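GH127 beta-L-arabinofuranoside (Geobacillus stearothermophilus, PDB 4QK0) probably hydrolyses beta-L-arabinofuranosides, releasing L-arabinose as a GH127 glycoside hydrolase that pairs a helical catalytic domain with beta-rich domains. Local coordinates at residues K378-K390 / Y630-W644. Sequence-based numbering, arbitrary orientation.
Sequences KFFYVNPLEVWPK and YYAWCNRGEGEMVVW
Val-387 and Met-641 (selenomethionine in this crystal) form an antiparallel hydrogen-bonded pair, an instance of how a two-residue strand can join one domain to the sheet of another. Val-387 N reaches Met-641 O at 2.8 Å, almost straight at 169°, and Met-641 N returns a bond to Val-387 O. Two residues along, Val-643 N bonds to Leu-385 O, with Glu-386 and Val-642 the non-hydrogen-bonded pair between. Two waters extend the ladder: one links Leu-385 O to Trp-644 N, the other Val-387 O to Glu-640 OE1.

A side chain adds a further bond. The Tyr-630 hydroxyl OH comes to 2.7 Å from Pro-384 O because chi1 (174°) swings the ring away from its own backbone N; it donates from above the carbonyl plane, and that oxygen sits at the ring's edge. A phenylalanine here would probably leave the carbonyl of Pro-384 without this donor in a buried setting.

Apolar contact gathers around Trp-633. Met-641, its chain bent at chi2 and chi3, lays CE over the centre of one indole face; CB of Cys-634 lies over the opposite face, nearer the rim. The Phe-380 ring is nearly parallel to the indole but slid aside, CE2 to Trp-633 CZ2 being 3.4 Å, and Val-387 CG2 meets Trp-633 CH2 at 3.7 Å. Farther along, Pro-389 packs its CG against the Gly-639 backbone and its CD against Glu-640 CG.

In the fold, strand 386-387, from the catalytic-domain sequence, pairs with strand 641-647 of the C-terminal domain; Trp-633 and Met-641 also rest on Cys-560 of strand 557-562. Glu-640 is held by the backbone N atoms of Asn-569 and Leu-570 and by Arg-544 of the second subunit, whose Phe-321 meets Trp-388 edge-to-face.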
# COMPACT_ATOMS: atom_id res chain seq x y z
N LYS A 378 10.75 -17.56 17.71
CA LYS A 378 10.57 -16.34 16.97
C LYS A 378 9.09 -16.00 16.76
O LYS A 378 8.23 -16.88 16.79
CB LYS A 378 11.31 -16.46 15.63
CG LYS A 378 12.80 -16.70 15.87
CD LYS A 378 13.70 -16.43 14.68
CE LYS A 378 13.76 -17.64 13.76
NZ LYS A 378 15.07 -17.67 13.06
N PHE A 379 8.84 -14.72 16.50
CA PHE A 379 7.50 -14.15 16.44
C PHE A 379 7.28 -13.20 15.27
O PHE A 379 8.23 -12.60 14.73
CB PHE A 379 7.22 -13.41 17.72
CG PHE A 379 7.42 -14.25 18.95
CD1 PHE A 379 8.70 -14.35 19.56
CD2 PHE A 379 6.39 -14.99 19.48
CE1 PHE A 379 8.92 -15.13 20.69
CE2 PHE A 379 6.61 -15.75 20.64
CZ PHE A 379 7.86 -15.82 21.24
N PHE A 380 6.01 -13.09 14.87
CA PHE A 380 5.52 -12.01 14.05
C PHE A 380 4.77 -10.99 14.90
O PHE A 380 4.02 -11.33 15.83
CB PHE A 380 4.50 -12.52 13.03
CG PHE A 380 5.06 -13.13 11.81
CD1 PHE A 380 6.14 -12.59 11.19
CD2 PHE A 380 4.50 -14.25 11.31
CE1 PHE A 380 6.65 -13.21 10.06
CE2 PHE A 380 4.99 -14.87 10.17
CZ PHE A 380 6.07 -14.33 9.54
N TYR A 381 4.96 -9.72 14.56
CA TYR A 381 4.12 -8.65 15.03
C TYR A 381 2.91 -8.61 14.08
O TYR A 381 1.79 -8.70 14.50
CB TYR A 381 4.94 -7.39 15.04
CG TYR A 381 4.47 -6.32 15.97
CD1 TYR A 381 3.51 -5.41 15.56
CD2 TYR A 381 5.01 -6.17 17.24
CE1 TYR A 381 3.05 -4.39 16.38
CE2 TYR A 381 4.57 -5.14 18.07
CZ TYR A 381 3.58 -4.25 17.63
OH TYR A 381 3.08 -3.21 18.40
N VAL A 382 3.18 -8.62 12.78
CA VAL A 382 2.19 -8.51 11.70
C VAL A 382 1.91 -9.83 11.07
O VAL A 382 2.83 -10.59 10.82
CB VAL A 382 2.77 -7.58 10.63
CG1 VAL A 382 2.07 -7.71 9.31
CG2 VAL A 382 2.78 -6.15 11.15
N ASN A 383 0.63 -10.13 10.82
CA ASN A 383 0.26 -11.42 10.28
C ASN A 383 -0.43 -11.29 8.92
O ASN A 383 -1.67 -11.22 8.83
CB ASN A 383 -0.68 -12.19 11.19
CG ASN A 383 -0.03 -12.51 12.50
OD1 ASN A 383 -0.05 -11.69 13.40
ND2 ASN A 383 0.65 -13.65 12.56
N PRO A 384 0.35 -11.32 7.85
CA PRO A 384 -0.20 -11.04 6.53
C PRO A 384 -0.93 -12.24 5.99
O PRO A 384 -0.74 -13.34 6.47
CB PRO A 384 1.04 -10.73 5.72
CG PRO A 384 2.08 -11.61 6.33
CD PRO A 384 1.79 -11.62 7.80
N LEU A 385 -1.80 -12.02 5.02
CA LEU A 385 -2.47 -13.10 4.33
C LEU A 385 -1.92 -13.36 2.96
O LEU A 385 -2.36 -14.30 2.24
CB LEU A 385 -3.98 -12.83 4.25
CG LEU A 385 -4.70 -13.13 5.56
CD1 LEU A 385 -4.46 -12.03 6.60
CD2 LEU A 385 -6.17 -13.25 5.19
N GLU A 386 -0.93 -12.57 2.59
CA GLU A 386 -0.27 -12.74 1.28
C GLU A 386 1.12 -12.17 1.36
O GLU A 386 1.31 -11.03 1.77
CB GLU A 386 -1.04 -12.05 0.19
CG GLU A 386 -0.33 -12.04 -1.16
CD GLU A 386 -1.22 -11.47 -2.26
OE1 GLU A 386 -2.22 -12.10 -2.56
OE2 GLU A 386 -0.95 -10.36 -2.76
N VAL A 387 2.10 -12.97 0.98
CA VAL A 387 3.49 -12.54 1.01
C VAL A 387 4.19 -12.85 -0.31
O VAL A 387 4.15 -13.97 -0.80
CB VAL A 387 4.25 -13.22 2.15
CG1 VAL A 387 5.69 -12.83 2.14
CG2 VAL A 387 3.68 -12.76 3.48
N TRP A 388 4.79 -11.80 -0.87
CA TRP A 388 5.79 -11.87 -1.96
C TRP A 388 7.06 -11.20 -1.34
O TRP A 388 7.10 -10.01 -1.24
CB TRP A 388 5.27 -11.12 -3.20
CG TRP A 388 6.20 -11.07 -4.41
CD1 TRP A 388 7.27 -11.86 -4.65
CD2 TRP A 388 6.11 -10.17 -5.53
NE1 TRP A 388 7.84 -11.52 -5.84
CE2 TRP A 388 7.15 -10.49 -6.40
CE3 TRP A 388 5.24 -9.14 -5.88
CZ2 TRP A 388 7.35 -9.80 -7.60
CZ3 TRP A 388 5.43 -8.45 -7.07
CH2 TRP A 388 6.47 -8.78 -7.91
N PRO A 389 8.06 -11.99 -0.90
CA PRO A 389 9.15 -11.40 -0.10
C PRO A 389 9.86 -10.23 -0.70
O PRO A 389 10.15 -9.29 0.02
CB PRO A 389 10.12 -12.54 0.08
CG PRO A 389 9.22 -13.74 0.09
CD PRO A 389 8.20 -13.46 -0.98
N LYS A 390 10.13 -10.28 -2.00
CA LYS A 390 10.76 -9.13 -2.64
C LYS A 390 9.99 -7.86 -2.46
O LYS A 390 10.57 -6.78 -2.26
CB LYS A 390 10.89 -9.41 -4.14
CG LYS A 390 12.21 -8.88 -4.62
CD LYS A 390 12.38 -8.85 -6.14
CE LYS A 390 13.66 -8.15 -6.54
NZ LYS A 390 13.94 -6.89 -5.76
N TYR A 630 -2.67 -22.23 8.06
CA TYR A 630 -2.14 -20.88 8.09
C TYR A 630 -1.21 -20.66 9.23
O TYR A 630 -0.11 -20.11 9.04
CB TYR A 630 -3.27 -19.83 8.11
CG TYR A 630 -2.75 -18.43 8.28
CD1 TYR A 630 -2.29 -17.71 7.20
CD2 TYR A 630 -2.77 -17.81 9.51
CE1 TYR A 630 -1.81 -16.41 7.38
CE2 TYR A 630 -2.33 -16.51 9.67
CZ TYR A 630 -1.82 -15.83 8.60
OH TYR A 630 -1.37 -14.56 8.80
N TYR A 631 -1.60 -21.11 10.43
CA TYR A 631 -0.78 -20.84 11.63
C TYR A 631 0.61 -21.39 11.48
O TYR A 631 1.57 -20.85 12.11
CB TYR A 631 -1.42 -21.40 12.95
CG TYR A 631 -1.37 -22.88 13.09
CD1 TYR A 631 -0.16 -23.53 13.43
CD2 TYR A 631 -2.47 -23.66 12.81
CE1 TYR A 631 -0.09 -24.93 13.50
CE2 TYR A 631 -2.40 -25.05 12.89
CZ TYR A 631 -1.18 -25.68 13.26
OH TYR A 631 -1.12 -27.07 13.35
N ALA A 632 0.74 -22.47 10.70
CA ALA A 632 2.05 -23.15 10.55
C ALA A 632 2.95 -22.66 9.42
O ALA A 632 3.99 -23.25 9.17
CB ALA A 632 1.83 -24.63 10.37
N TRP A 633 2.56 -21.59 8.75
CA TRP A 633 3.37 -21.06 7.65
C TRP A 633 4.65 -20.48 8.21
O TRP A 633 4.76 -20.20 9.41
CB TRP A 633 2.54 -20.05 6.78
CG TRP A 633 2.67 -18.60 7.17
CD1 TRP A 633 2.00 -17.97 8.14
CD2 TRP A 633 3.52 -17.63 6.56
NE1 TRP A 633 2.42 -16.68 8.23
CE2 TRP A 633 3.34 -16.44 7.25
CE3 TRP A 633 4.47 -17.68 5.50
CZ2 TRP A 633 4.03 -15.27 6.92
CZ3 TRP A 633 5.16 -16.54 5.18
CH2 TRP A 633 4.92 -15.33 5.88
N CYS A 634 5.65 -20.33 7.34
CA CYS A 634 6.95 -19.71 7.67
C CYS A 634 7.71 -20.46 8.75
O CYS A 634 8.48 -19.85 9.49
CB CYS A 634 6.76 -18.28 8.07
SG CYS A 634 8.16 -17.21 7.78
N ASN A 635 7.53 -21.77 8.81
CA ASN A 635 8.41 -22.60 9.62
C ASN A 635 9.41 -23.41 8.77
O ASN A 635 10.18 -24.15 9.31
CB ASN A 635 7.59 -23.57 10.50
CG ASN A 635 6.93 -22.83 11.65
OD1 ASN A 635 7.51 -22.64 12.71
ND2 ASN A 635 5.73 -22.38 11.41
N ARG A 636 9.39 -23.24 7.45
CA ARG A 636 10.27 -23.96 6.56
C ARG A 636 10.97 -23.00 5.62
O ARG A 636 11.20 -23.28 4.49
CB ARG A 636 9.44 -24.97 5.81
CG ARG A 636 8.87 -26.02 6.75
CD ARG A 636 7.85 -26.92 6.08
NE ARG A 636 6.72 -26.18 5.52
CZ ARG A 636 5.95 -26.60 4.54
NH1 ARG A 636 6.19 -27.76 3.94
NH2 ARG A 636 4.98 -25.84 4.09
N GLY A 637 11.36 -21.86 6.15
CA GLY A 637 12.13 -20.88 5.44
C GLY A 637 11.31 -19.82 4.72
O GLY A 637 10.11 -19.96 4.48
N GLU A 638 12.01 -18.76 4.37
CA GLU A 638 11.44 -17.64 3.65
C GLU A 638 10.86 -18.08 2.31
O GLU A 638 11.40 -18.94 1.62
CB GLU A 638 12.50 -16.57 3.45
CG GLU A 638 11.94 -15.24 2.97
CD GLU A 638 12.89 -14.06 3.18
OE1 GLU A 638 13.58 -13.99 4.20
OE2 GLU A 638 12.97 -13.20 2.29
N GLY A 639 9.70 -17.54 1.98
CA GLY A 639 9.07 -17.84 0.71
C GLY A 639 7.71 -17.18 0.58
O GLY A 639 7.18 -16.61 1.55
N GLU A 640 7.17 -17.22 -0.62
CA GLU A 640 5.83 -16.75 -0.86
C GLU A 640 4.82 -17.54 -0.03
O GLU A 640 5.01 -18.75 0.24
CB GLU A 640 5.49 -16.85 -2.36
CG GLU A 640 6.30 -15.88 -3.21
CD GLU A 640 5.78 -15.78 -4.65
OE1 GLU A 640 4.54 -15.81 -4.90
OE2 GLU A 640 6.63 -15.73 -5.55
N MSE A 641 3.69 -16.87 0.27
CA MSE A 641 2.51 -17.50 0.92
C MSE A 641 1.26 -16.77 0.51
O MSE A 641 1.29 -15.58 0.38
CB MSE A 641 2.71 -17.46 2.43
CG MSE A 641 1.58 -18.14 3.20
SE MSE A 641 0.11 -16.83 3.53
CE MSE A 641 0.95 -15.73 4.81
N VAL A 642 0.19 -17.50 0.23
CA VAL A 642 -1.11 -16.91 0.06
C VAL A 642 -2.17 -17.72 0.71
O VAL A 642 -2.08 -18.92 0.73
CB VAL A 642 -1.56 -16.73 -1.42
CG1 VAL A 642 -0.70 -15.70 -2.11
CG2 VAL A 642 -1.48 -18.01 -2.20
N VAL A 643 -3.22 -17.03 1.17
CA VAL A 643 -4.44 -17.64 1.67
C VAL A 643 -5.50 -17.58 0.59
O VAL A 643 -6.11 -18.60 0.24
CB VAL A 643 -4.98 -16.92 2.92
CG1 VAL A 643 -6.40 -17.38 3.31
CG2 VAL A 643 -4.05 -17.14 4.09
N TRP A 644 -5.73 -16.38 0.05
CA TRP A 644 -6.74 -16.24 -0.93
C TRP A 644 -6.14 -16.56 -2.30
O TRP A 644 -5.33 -15.80 -2.83
CB TRP A 644 -7.33 -14.84 -0.87
CG TRP A 644 -8.15 -14.66 0.33
CD1 TRP A 644 -7.76 -14.11 1.52
CD2 TRP A 644 -9.51 -15.02 0.47
NE1 TRP A 644 -8.78 -14.15 2.39
CE2 TRP A 644 -9.89 -14.68 1.77
CE3 TRP A 644 -10.46 -15.59 -0.38
CZ2 TRP A 644 -11.17 -14.90 2.25
CZ3 TRP A 644 -11.73 -15.78 0.08
CH2 TRP A 644 -12.07 -15.46 1.42
O HOH W 1 -4.44 -14.13 0.64
O HOH W 2 2.77 -14.80 -2.71